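Long-range contacts in alpha-galactosidase (Lactobacillus brevis, PDB 3MI6), which probably hydrolyses terminal, non-reducing alpha-D-galactose residues from alpha-D-galactosides such as galactose oligosaccharides, galactomannans and galactolipids, as a member of glycosyl hydrolase family 36: residues D[457-468]-D[511-522]; D[249-257]-D[532-540]. All coordinates share one frame; numbering follows the deposited sequence.

How the contacts relate
Contact 1 packs two neighbouring outer helices of the eight-stranded parallel barrel, while contact 2 joins the barrel domain to the N-terminal beta domain, setting the loop after strand 247-252 against a short helix that follows barrel strand 523-526. Their centres lie 21 Å apart, yet the two meet through packing of Tyr-512, on helix 500-518, against Met-538. Each also touches a residue predicted to bind substrate: the side chain of Leu-511 comes within about 3 Å of that of Trp-478, and the side chain of Arg-533 within about 3 Å of that of Met-480. These two residues flank Asp-479, the predicted nucleophile, whose side chain is about 11 Å from that of Met-464 in contact 1.

Contact 1. Residues D[457-468]-D[511-522]; sequences VDYLFKLMSQMI and LYARLTQAYPNV
The guanidinium of Arg-514 lies with one face over the CB-CG side of the Phe-461 ring and its edge turned to Asp-458, on the outer side of two neighbouring helices of a TIM barrel. Ring and guanidinium planes are only 20° apart, an off-centre cation-pi contact with CZ 4.8 Å from the ring centroid. At the edge, NH1 and NH2 grip Asp-458 OD1 end-on in a salt bridge, NH1 at 2.8 Å; the oxygen lies near the guanidinium plane and both N-H...O angles are bent. The carboxylate stands nearly upright to the guanidinium. The bend at chi3 (71°) brings the arginine head back over the phenyl ring. The ring's own edge meets Arg-514 O and Ala-518 CB, and Ser-465 OG sits near the rim of one face while bonding to Phe-461 O. The two helix axes approach to 10.1 Å and cross at -32°. Leu-511 is a knob among Val-457, Leu-460, Phe-461 and Met-464. Leu-515 and Phe-461 pass in opposite directions, CD2 3.8 Å from CD1. Both leucines touch Trp-478 and Ile-468 touches Ile-476, so both helices pack on strand 475-478. The Tyr-519 ring carries Ile-468 CD1 over one face, with Ile-468 CG2 3.7 Å from Tyr-519 CD1.

Contact 2. Residues D[249-257]-D[532-540]; sequences GFNLVYSGN and GRFDLGMMY
Ser-255 and Asp-535 turn their side chains toward each other where the loop after strand 247-252, in the N-terminal beta domain, meets a helical turn of the TIM barrel domain. Asp-535 is the N-cap of helix 536-539: with CG held between its backbone N and carbonyl carbon (chi1 63°), OD1 accepts from Met-538 N at 3.1 Å. The same oxygen lies 3.0 Å from Ser-255 OG, but the serine's single proton has another acceptor within reach, so this hydrogen bond is not settled. Beyond the pair, Ser-255 OG is hydrogen-bonded with Tyr-509 OH and Asp-535 OD2 with Ser-225 OG, so both polar groups are tied into the surrounding fold. Gly-537 brings its CA to 3.4 Å from Ser-255 OG. Farther along, the side chains of Leu-536 and Asn-251 approach from opposite directions. Val-253, at the centre of an inverse gamma turn, lays CG1 3.8 Å from Leu-536 O. Arg-533 meets the serine with its aliphatic part, while its guanidinium forms a salt bridge with Glu-416; Arg-533 CD touches both Ser-255 CB and, at 3.6 Å, Ser-255 O.

Contact 1. Residues D[457-468]-D[511-522]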
loop_
_atom_site.group_PDB
_atom_site.type_symbol
_atom_site.label_atom_id
_atom_site.label_comp_id
_atom_site.label_asym_id
_atom_site.label_seq_id
_atom_site.Cartn_x
_atom_site.Cartn_y
_atom_site.Cartn_z
ATOM N N VAL D 457 -48.823 0.257 21.508
ATOM C CA VAL D 457 -48.865 1.292 20.480
ATOM C C VAL D 457 -50.081 2.219 20.664
ATOM O O VAL D 457 -49.965 3.443 20.516
ATOM C CB VAL D 457 -48.789 0.676 19.043
ATOM C CG1 VAL D 457 -48.854 1.745 17.986
ATOM C CG2 VAL D 457 -47.500 -0.107 18.874
ATOM N N ASP D 458 -51.226 1.629 21.026
ATOM C CA ASP D 458 -52.477 2.371 21.252
ATOM C C ASP D 458 -52.362 3.353 22.401
ATOM O O ASP D 458 -52.839 4.483 22.319
ATOM C CB ASP D 458 -53.635 1.420 21.535
ATOM C CG ASP D 458 -54.100 0.660 20.298
ATOM O OD1 ASP D 458 -53.799 1.087 19.152
ATOM O OD2 ASP D 458 -54.786 -0.375 20.492
ATOM N N TYR D 459 -51.728 2.905 23.476
ATOM C CA TYR D 459 -51.515 3.731 24.653
ATOM C C TYR D 459 -50.598 4.898 24.332
ATOM O O TYR D 459 -50.799 6.015 24.819
ATOM C CB TYR D 459 -50.935 2.890 25.795
ATOM C CG TYR D 459 -50.527 3.681 27.016
ATOM C CD1 TYR D 459 -51.467 4.074 27.967
ATOM C CD2 TYR D 459 -49.204 4.024 27.229
ATOM C CE1 TYR D 459 -51.091 4.806 29.100
ATOM C CE2 TYR D 459 -48.821 4.746 28.344
ATOM C CZ TYR D 459 -49.766 5.134 29.279
ATOM O OH TYR D 459 -49.371 5.854 30.382
ATOM N N LEU D 460 -49.587 4.636 23.505
ATOM C CA LEU D 460 -48.625 5.669 23.168
ATOM C C LEU D 460 -49.226 6.645 22.169
ATOM O O LEU D 460 -49.090 7.861 22.326
ATOM C CB LEU D 460 -47.334 5.057 22.634
ATOM C CG LEU D 460 -46.559 4.267 23.688
ATOM C CD1 LEU D 460 -45.360 3.578 23.066
ATOM C CD2 LEU D 460 -46.139 5.163 24.822
ATOM N N PHE D 461 -49.904 6.116 21.152
ATOM C CA PHE D 461 -50.570 6.980 20.192
ATOM C C PHE D 461 -51.534 7.930 20.885
ATOM O O PHE D 461 -51.560 9.117 20.592
ATOM C CB PHE D 461 -51.319 6.189 19.131
ATOM C CG PHE D 461 -52.208 7.048 18.281
ATOM C CD1 PHE D 461 -51.719 7.653 17.135
ATOM C CD2 PHE D 461 -53.519 7.279 18.645
ATOM C CE1 PHE D 461 -52.528 8.452 16.358
ATOM C CE2 PHE D 461 -54.332 8.075 17.879
ATOM C CZ PHE D 461 -53.839 8.665 16.735
ATOM N N LYS D 462 -52.339 7.406 21.801
ATOM C CA LYS D 462 -53.296 8.242 22.508
ATOM C C LYS D 462 -52.608 9.338 23.320
ATOM O O LYS D 462 -53.020 10.492 23.270
ATOM C CB LYS D 462 -54.217 7.405 23.401
ATOM C CG LYS D 462 -55.064 8.261 24.342
ATOM C CD LYS D 462 -56.015 7.444 25.197
ATOM C CE LYS D 462 -56.548 8.283 26.358
ATOM N NZ LYS D 462 -57.209 7.445 27.399
ATOM N N LEU D 463 -51.558 8.975 24.056
ATOM C CA LEU D 463 -50.816 9.926 24.883
ATOM C C LEU D 463 -50.111 11.041 24.100
ATOM O O LEU D 463 -50.044 12.194 24.545
ATOM C CB LEU D 463 -49.804 9.193 25.760
ATOM C CG LEU D 463 -50.237 9.257 27.223
ATOM C CD1 LEU D 463 -49.265 8.547 28.152
ATOM C CD2 LEU D 463 -50.391 10.714 27.612
HETATM N N MSE D 464 -49.587 10.698 22.930
HETATM C CA MSE D 464 -48.855 11.673 22.133
HETATM C C MSE D 464 -49.768 12.624 21.361
HETATM O O MSE D 464 -49.510 13.831 21.314
HETATM C CB MSE D 464 -47.868 10.977 21.210
HETATM C CG MSE D 464 -46.694 10.420 21.961
HETATM SE SE MSE D 464 -45.315 9.690 20.796
HETATM C CE MSE D 464 -45.287 7.893 21.492
ATOM N N SER D 465 -50.835 12.084 20.772
ATOM C CA SER D 465 -51.802 12.908 20.054
ATOM C C SER D 465 -52.499 13.864 21.012
ATOM O O SER D 465 -52.812 14.993 20.652
ATOM C CB SER D 465 -52.809 12.043 19.299
ATOM O OG SER D 465 -53.292 11.013 20.127
ATOM N N GLN D 466 -52.718 13.422 22.241
ATOM C CA GLN D 466 -53.316 14.300 23.231
ATOM C C GLN D 466 -52.416 15.495 23.480
ATOM O O GLN D 466 -52.894 16.585 23.794
ATOM C CB GLN D 466 -53.587 13.558 24.539
ATOM C CG GLN D 466 -54.720 12.559 24.440
ATOM C CD GLN D 466 -55.090 11.954 25.777
ATOM O OE1 GLN D 466 -54.356 12.084 26.764
ATOM N NE2 GLN D 466 -56.236 11.280 25.818
HETATM N N MSE D 467 -51.111 15.283 23.323
HETATM C CA MSE D 467 -50.122 16.325 23.568
HETATM C C MSE D 467 -49.933 17.248 22.358
HETATM O O MSE D 467 -49.664 18.446 22.505
HETATM C CB MSE D 467 -48.794 15.699 23.976
HETATM C CG MSE D 467 -47.819 16.689 24.600
HETATM SE SE MSE D 467 -48.431 17.460 26.299
HETATM C CE MSE D 467 -49.009 15.805 27.165
ATOM N N ILE D 468 -50.080 16.673 21.166
ATOM C CA ILE D 468 -50.013 17.424 19.920
ATOM C C ILE D 468 -51.219 18.334 19.784
ATOM O O ILE D 468 -51.086 19.471 19.329
ATOM C CB ILE D 468 -49.975 16.490 18.708
ATOM C CG1 ILE D 468 -48.662 15.713 18.669
ATOM C CG2 ILE D 468 -50.148 17.269 17.431
ATOM C CD1 ILE D 468 -48.670 14.573 17.667
ATOM N N LEU D 511 -46.479 3.176 15.104
ATOM C CA LEU D 511 -46.662 4.410 15.856
ATOM C C LEU D 511 -46.389 5.641 14.998
ATOM O O LEU D 511 -47.099 6.644 15.093
ATOM C CB LEU D 511 -45.762 4.433 17.086
ATOM C CG LEU D 511 -46.359 5.048 18.350
ATOM C CD1 LEU D 511 -45.240 5.475 19.262
ATOM C CD2 LEU D 511 -47.265 6.221 18.048
ATOM N N TYR D 512 -45.355 5.571 14.173
ATOM C CA TYR D 512 -45.000 6.698 13.331
ATOM C C TYR D 512 -46.044 6.805 12.263
ATOM O O TYR D 512 -46.353 7.893 11.787
ATOM C CB TYR D 512 -43.651 6.464 12.652
ATOM C CG TYR D 512 -42.471 7.150 13.288
ATOM C CD1 TYR D 512 -41.511 6.425 13.971
ATOM C CD2 TYR D 512 -42.306 8.524 13.181
ATOM C CE1 TYR D 512 -40.423 7.050 14.548
ATOM C CE2 TYR D 512 -41.230 9.161 13.746
ATOM C CZ TYR D 512 -40.284 8.424 14.428
ATOM O OH TYR D 512 -39.198 9.066 14.996
ATOM N N ALA D 513 -46.572 5.662 11.854
ATOM C CA ALA D 513 -47.520 5.654 10.758
ATOM C C ALA D 513 -48.808 6.340 11.188
ATOM O O ALA D 513 -49.382 7.121 10.437
ATOM C CB ALA D 513 -47.781 4.236 10.279
ATOM N N ARG D 514 -49.255 6.071 12.408
ATOM C CA ARG D 514 -50.523 6.614 12.866
ATOM C C ARG D 514 -50.413 8.072 13.276
ATOM O O ARG D 514 -51.324 8.856 13.032
ATOM C CB ARG D 514 -51.100 5.754 13.987
ATOM C CG ARG D 514 -51.661 4.436 13.469
ATOM C CD ARG D 514 -51.827 3.418 14.571
ATOM N NE ARG D 514 -52.910 3.743 15.494
ATOM C CZ ARG D 514 -53.100 3.106 16.643
ATOM N NH1 ARG D 514 -52.273 2.130 16.992
ATOM N NH2 ARG D 514 -54.107 3.443 17.441
ATOM N N LEU D 515 -49.294 8.445 13.883
ATOM C CA LEU D 515 -49.076 9.836 14.243
ATOM C C LEU D 515 -48.929 10.742 13.014
ATOM O O LEU D 515 -49.465 11.847 12.993
ATOM C CB LEU D 515 -47.841 9.972 15.125
ATOM C CG LEU D 515 -47.848 9.414 16.538
ATOM C CD1 LEU D 515 -46.444 9.522 17.095
ATOM C CD2 LEU D 515 -48.841 10.158 17.410
ATOM N N THR D 516 -48.207 10.290 11.990
ATOM C CA THR D 516 -48.004 11.135 10.810
ATOM C C THR D 516 -49.234 11.256 9.908
ATOM O O THR D 516 -49.412 12.268 9.232
ATOM C CB THR D 516 -46.741 10.755 9.990
ATOM O OG1 THR D 516 -46.862 9.430 9.445
ATOM C CG2 THR D 516 -45.515 10.860 10.869
ATOM N N GLN D 517 -50.095 10.245 9.915
ATOM C CA GLN D 517 -51.331 10.328 9.138
ATOM C C GLN D 517 -52.363 11.236 9.814
ATOM O O GLN D 517 -53.088 11.966 9.140
ATOM C CB GLN D 517 -51.906 8.942 8.857
ATOM C CG GLN D 517 -50.874 7.999 8.316
ATOM C CD GLN D 517 -51.450 6.964 7.381
ATOM O OE1 GLN D 517 -51.338 5.750 7.628
ATOM N NE2 GLN D 517 -52.067 7.433 6.288
ATOM N N ALA D 518 -52.402 11.219 11.142
ATOM C CA ALA D 518 -53.405 11.979 11.880
ATOM C C ALA D 518 -53.035 13.431 12.085
ATOM O O ALA D 518 -53.913 14.265 12.253
ATOM C CB ALA D 518 -53.691 11.326 13.210
ATOM N N TYR D 519 -51.741 13.733 12.083
ATOM C CA TYR D 519 -51.262 15.106 12.284
ATOM C C TYR D 519 -50.109 15.427 11.338
ATOM O O TYR D 519 -48.988 15.660 11.784
ATOM C CB TYR D 519 -50.804 15.312 13.736
ATOM C CG TYR D 519 -51.804 14.861 14.795
ATOM C CD1 TYR D 519 -52.737 15.747 15.328
ATOM C CD2 TYR D 519 -51.808 13.553 15.266
ATOM C CE1 TYR D 519 -53.643 15.342 16.288
ATOM C CE2 TYR D 519 -52.707 13.144 16.222
ATOM C CZ TYR D 519 -53.625 14.038 16.734
ATOM O OH TYR D 519 -54.521 13.618 17.693
ATOM N N PRO D 520 -50.386 15.435 10.025
ATOM C CA PRO D 520 -49.345 15.517 8.988
ATOM C C PRO D 520 -48.526 16.815 8.951
ATOM O O PRO D 520 -47.580 16.877 8.181
ATOM C CB PRO D 520 -50.132 15.359 7.681
ATOM C CG PRO D 520 -51.539 15.708 8.031
ATOM C CD PRO D 520 -51.725 15.248 9.445
ATOM N N ASN D 521 -48.860 17.817 9.753
ATOM C CA ASN D 521 -48.112 19.081 9.732
ATOM C C ASN D 521 -47.017 19.100 10.781
ATOM O O ASN D 521 -46.332 20.111 10.986
ATOM C CB ASN D 521 -49.050 20.272 9.943
ATOM C CG ASN D 521 -50.055 20.418 8.822
ATOM O OD1 ASN D 521 -49.820 19.965 7.691
ATOM N ND2 ASN D 521 -51.186 21.048 9.125
ATOM N N VAL D 522 -46.875 17.974 11.457
ATOM C CA VAL D 522 -45.902 17.857 12.506
ATOM C C VAL D 522 -44.630 17.311 11.893
ATOM O O VAL D 522 -44.625 16.254 11.263
ATOM C CB VAL D 522 -46.397 16.930 13.624
ATOM C CG1 VAL D 522 -45.247 16.534 14.547
ATOM C CG2 VAL D 522 -47.527 17.590 14.401
#

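Contact 2. Residues D[249-257]-D[532-540]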
loop_
_atom_site.group_PDB
_atom_site.type_symbol
_atom_site.label_atom_id
_atom_site.label_comp_id
_atom_site.label_asym_id
_atom_site.label_seq_id
_atom_site.Cartn_x
_atom_site.Cartn_y
_atom_site.Cartn_z
ATOM N N GLY D 249 -23.823 0.847 -4.952
ATOM C CA GLY D 249 -24.291 1.347 -3.675
ATOM C C GLY D 249 -25.460 0.520 -3.211
ATOM O O GLY D 249 -26.342 0.198 -3.991
ATOM N N PHE D 250 -25.471 0.167 -1.938
ATOM C CA PHE D 250 -26.546 -0.651 -1.403
ATOM C C PHE D 250 -27.089 0.001 -0.155
ATOM O O PHE D 250 -26.333 0.292 0.770
ATOM C CB PHE D 250 -26.018 -2.041 -1.031
ATOM C CG PHE D 250 -25.327 -2.747 -2.153
ATOM C CD1 PHE D 250 -24.041 -2.401 -2.518
ATOM C CD2 PHE D 250 -25.955 -3.759 -2.837
ATOM C CE1 PHE D 250 -23.403 -3.048 -3.546
ATOM C CE2 PHE D 250 -25.314 -4.412 -3.876
ATOM C CZ PHE D 250 -24.036 -4.052 -4.231
ATOM N N ASN D 251 -28.391 0.238 -0.114
ATOM C CA ASN D 251 -29.003 0.651 1.144
ATOM C C ASN D 251 -30.292 -0.141 1.477
ATOM O O ASN D 251 -30.670 -1.065 0.760
ATOM C CB ASN D 251 -29.193 2.170 1.198
ATOM C CG ASN D 251 -29.178 2.715 2.631
ATOM O OD1 ASN D 251 -29.371 1.968 3.598
ATOM N ND2 ASN D 251 -28.959 4.024 2.771
ATOM N N LEU D 252 -30.959 0.206 2.569
ATOM C CA LEU D 252 -31.995 -0.658 3.114
ATOM C C LEU D 252 -33.060 0.156 3.822
ATOM O O LEU D 252 -32.765 0.834 4.796
ATOM C CB LEU D 252 -31.355 -1.574 4.140
ATOM C CG LEU D 252 -31.599 -3.062 4.028
ATOM C CD1 LEU D 252 -31.858 -3.642 5.441
ATOM C CD2 LEU D 252 -32.739 -3.358 3.036
ATOM N N VAL D 253 -34.304 0.100 3.368
ATOM C CA VAL D 253 -35.325 0.828 4.112
ATOM C C VAL D 253 -35.806 0.025 5.311
ATOM O O VAL D 253 -36.858 -0.571 5.262
ATOM C CB VAL D 253 -36.512 1.178 3.257
ATOM C CG1 VAL D 253 -37.318 2.258 3.960
ATOM C CG2 VAL D 253 -36.044 1.633 1.900
ATOM N N TYR D 254 -35.018 0.022 6.380
ATOM C CA TYR D 254 -35.280 -0.774 7.569
ATOM C C TYR D 254 -34.535 -0.120 8.719
ATOM O O TYR D 254 -33.588 0.611 8.494
ATOM C CB TYR D 254 -34.780 -2.202 7.357
ATOM C CG TYR D 254 -35.301 -3.179 8.379
ATOM C CD1 TYR D 254 -36.668 -3.338 8.574
ATOM C CD2 TYR D 254 -34.424 -3.942 9.154
ATOM C CE1 TYR D 254 -37.147 -4.223 9.513
ATOM C CE2 TYR D 254 -34.888 -4.829 10.099
ATOM C CZ TYR D 254 -36.253 -4.970 10.273
ATOM O OH TYR D 254 -36.732 -5.843 11.221
ATOM N N SER D 255 -34.954 -0.349 9.951
ATOM C CA SER D 255 -34.370 0.388 11.066
ATOM C C SER D 255 -34.018 -0.528 12.215
ATOM O O SER D 255 -33.671 -0.061 13.294
ATOM C CB SER D 255 -35.342 1.461 11.575
ATOM O OG SER D 255 -35.969 2.127 10.499
ATOM N N GLY D 256 -34.138 -1.829 11.984
ATOM C CA GLY D 256 -33.880 -2.819 13.009
ATOM C C GLY D 256 -32.632 -3.591 12.664
ATOM O O GLY D 256 -31.715 -3.039 12.050
ATOM N N ASN D 257 -32.589 -4.864 13.050
ATOM C CA ASN D 257 -31.408 -5.677 12.809
ATOM C C ASN D 257 -31.123 -5.859 11.336
ATOM O O ASN D 257 -31.980 -6.314 10.594
ATOM C CB ASN D 257 -31.581 -7.028 13.459
ATOM C CG ASN D 257 -31.555 -6.940 14.949
ATOM O OD1 ASN D 257 -31.178 -5.918 15.501
ATOM N ND2 ASN D 257 -31.943 -8.016 15.618
ATOM N N GLY D 532 -28.010 6.766 16.191
ATOM C CA GLY D 532 -28.081 5.336 16.408
ATOM C C GLY D 532 -29.168 4.638 15.604
ATOM O O GLY D 532 -29.291 3.419 15.650
ATOM N N ARG D 533 -29.978 5.404 14.883
ATOM C CA ARG D 533 -30.957 4.809 13.975
ATOM C C ARG D 533 -30.997 5.542 12.650
ATOM O O ARG D 533 -31.992 5.509 11.953
ATOM C CB ARG D 533 -32.347 4.785 14.602
ATOM C CG ARG D 533 -32.685 3.479 15.264
ATOM C CD ARG D 533 -34.116 3.115 15.007
ATOM N NE ARG D 533 -35.062 3.999 15.695
ATOM C CZ ARG D 533 -35.789 3.648 16.754
ATOM N NH1 ARG D 533 -35.676 2.423 17.274
ATOM N NH2 ARG D 533 -36.623 4.526 17.294
ATOM N N PHE D 534 -29.896 6.185 12.301
ATOM C CA PHE D 534 -29.858 7.049 11.143
ATOM C C PHE D 534 -30.020 6.250 9.850
ATOM O O PHE D 534 -29.014 5.876 9.222
ATOM C CB PHE D 534 -28.521 7.790 11.130
ATOM C CG PHE D 534 -28.515 9.004 10.263
ATOM C CD1 PHE D 534 -28.337 8.890 8.910
ATOM C CD2 PHE D 534 -28.696 10.261 10.819
ATOM C CE1 PHE D 534 -28.342 10.004 8.122
ATOM C CE2 PHE D 534 -28.703 11.387 10.044
ATOM C CZ PHE D 534 -28.523 11.266 8.688
ATOM N N ASP D 535 -31.263 6.000 9.437
ATOM C CA ASP D 535 -31.489 5.124 8.295
ATOM C C ASP D 535 -32.731 5.426 7.459
ATOM O O ASP D 535 -33.616 6.139 7.877
ATOM C CB ASP D 535 -31.501 3.673 8.749
ATOM C CG ASP D 535 -32.621 3.376 9.715
ATOM O OD1 ASP D 535 -33.725 3.956 9.563
ATOM O OD2 ASP D 535 -32.394 2.548 10.622
ATOM N N LEU D 536 -32.780 4.865 6.257
ATOM C CA LEU D 536 -33.854 5.164 5.319
ATOM C C LEU D 536 -35.217 4.826 5.927
ATOM O O LEU D 536 -36.227 5.448 5.606
ATOM C CB LEU D 536 -33.630 4.452 3.973
ATOM C CG LEU D 536 -32.322 4.773 3.207
ATOM C CD1 LEU D 536 -32.097 3.799 2.083
ATOM C CD2 LEU D 536 -32.254 6.189 2.672
ATOM N N GLY D 537 -35.233 3.860 6.837
ATOM C CA GLY D 537 -36.478 3.427 7.427
ATOM C C GLY D 537 -37.168 4.572 8.132
ATOM O O GLY D 537 -38.388 4.689 8.095
HETATM N N MSE D 538 -36.385 5.418 8.784
HETATM C CA MSE D 538 -36.948 6.508 9.561
HETATM C C MSE D 538 -37.208 7.759 8.729
HETATM O O MSE D 538 -38.091 8.541 9.071
HETATM C CB MSE D 538 -36.026 6.842 10.720
HETATM C CG MSE D 538 -35.698 5.653 11.574
HETATM SE SE MSE D 538 -37.119 5.284 12.879
HETATM C CE MSE D 538 -37.053 6.956 13.883
HETATM N N MSE D 539 -36.443 7.941 7.648
HETATM C CA MSE D 539 -36.593 9.100 6.781
HETATM C C MSE D 539 -37.934 9.098 6.038
HETATM O O MSE D 539 -38.427 10.153 5.623
HETATM C CB MSE D 539 -35.453 9.181 5.755
HETATM C CG MSE D 539 -34.036 9.214 6.339
HETATM SE SE MSE D 539 -33.697 10.616 7.676
HETATM C CE MSE D 539 -32.091 9.833 8.440
ATOM N N TYR D 540 -38.508 7.915 5.846
ATOM C CA TYR D 540 -39.815 7.811 5.231
ATOM C C TYR D 540 -40.831 8.615 6.034
ATOM O O TYR D 540 -41.662 9.315 5.470
ATOM C CB TYR D 540 -40.226 6.353 5.163
ATOM C CG TYR D 540 -41.608 6.109 4.614
ATOM C CD1 TYR D 540 -42.706 6.075 5.462
ATOM C CD2 TYR D 540 -41.815 5.877 3.258
ATOM C CE1 TYR D 540 -43.960 5.840 4.977
ATOM C CE2 TYR D 540 -43.071 5.634 2.764
ATOM C CZ TYR D 540 -44.147 5.617 3.629
ATOM O OH TYR D 540 -45.428 5.377 3.167
#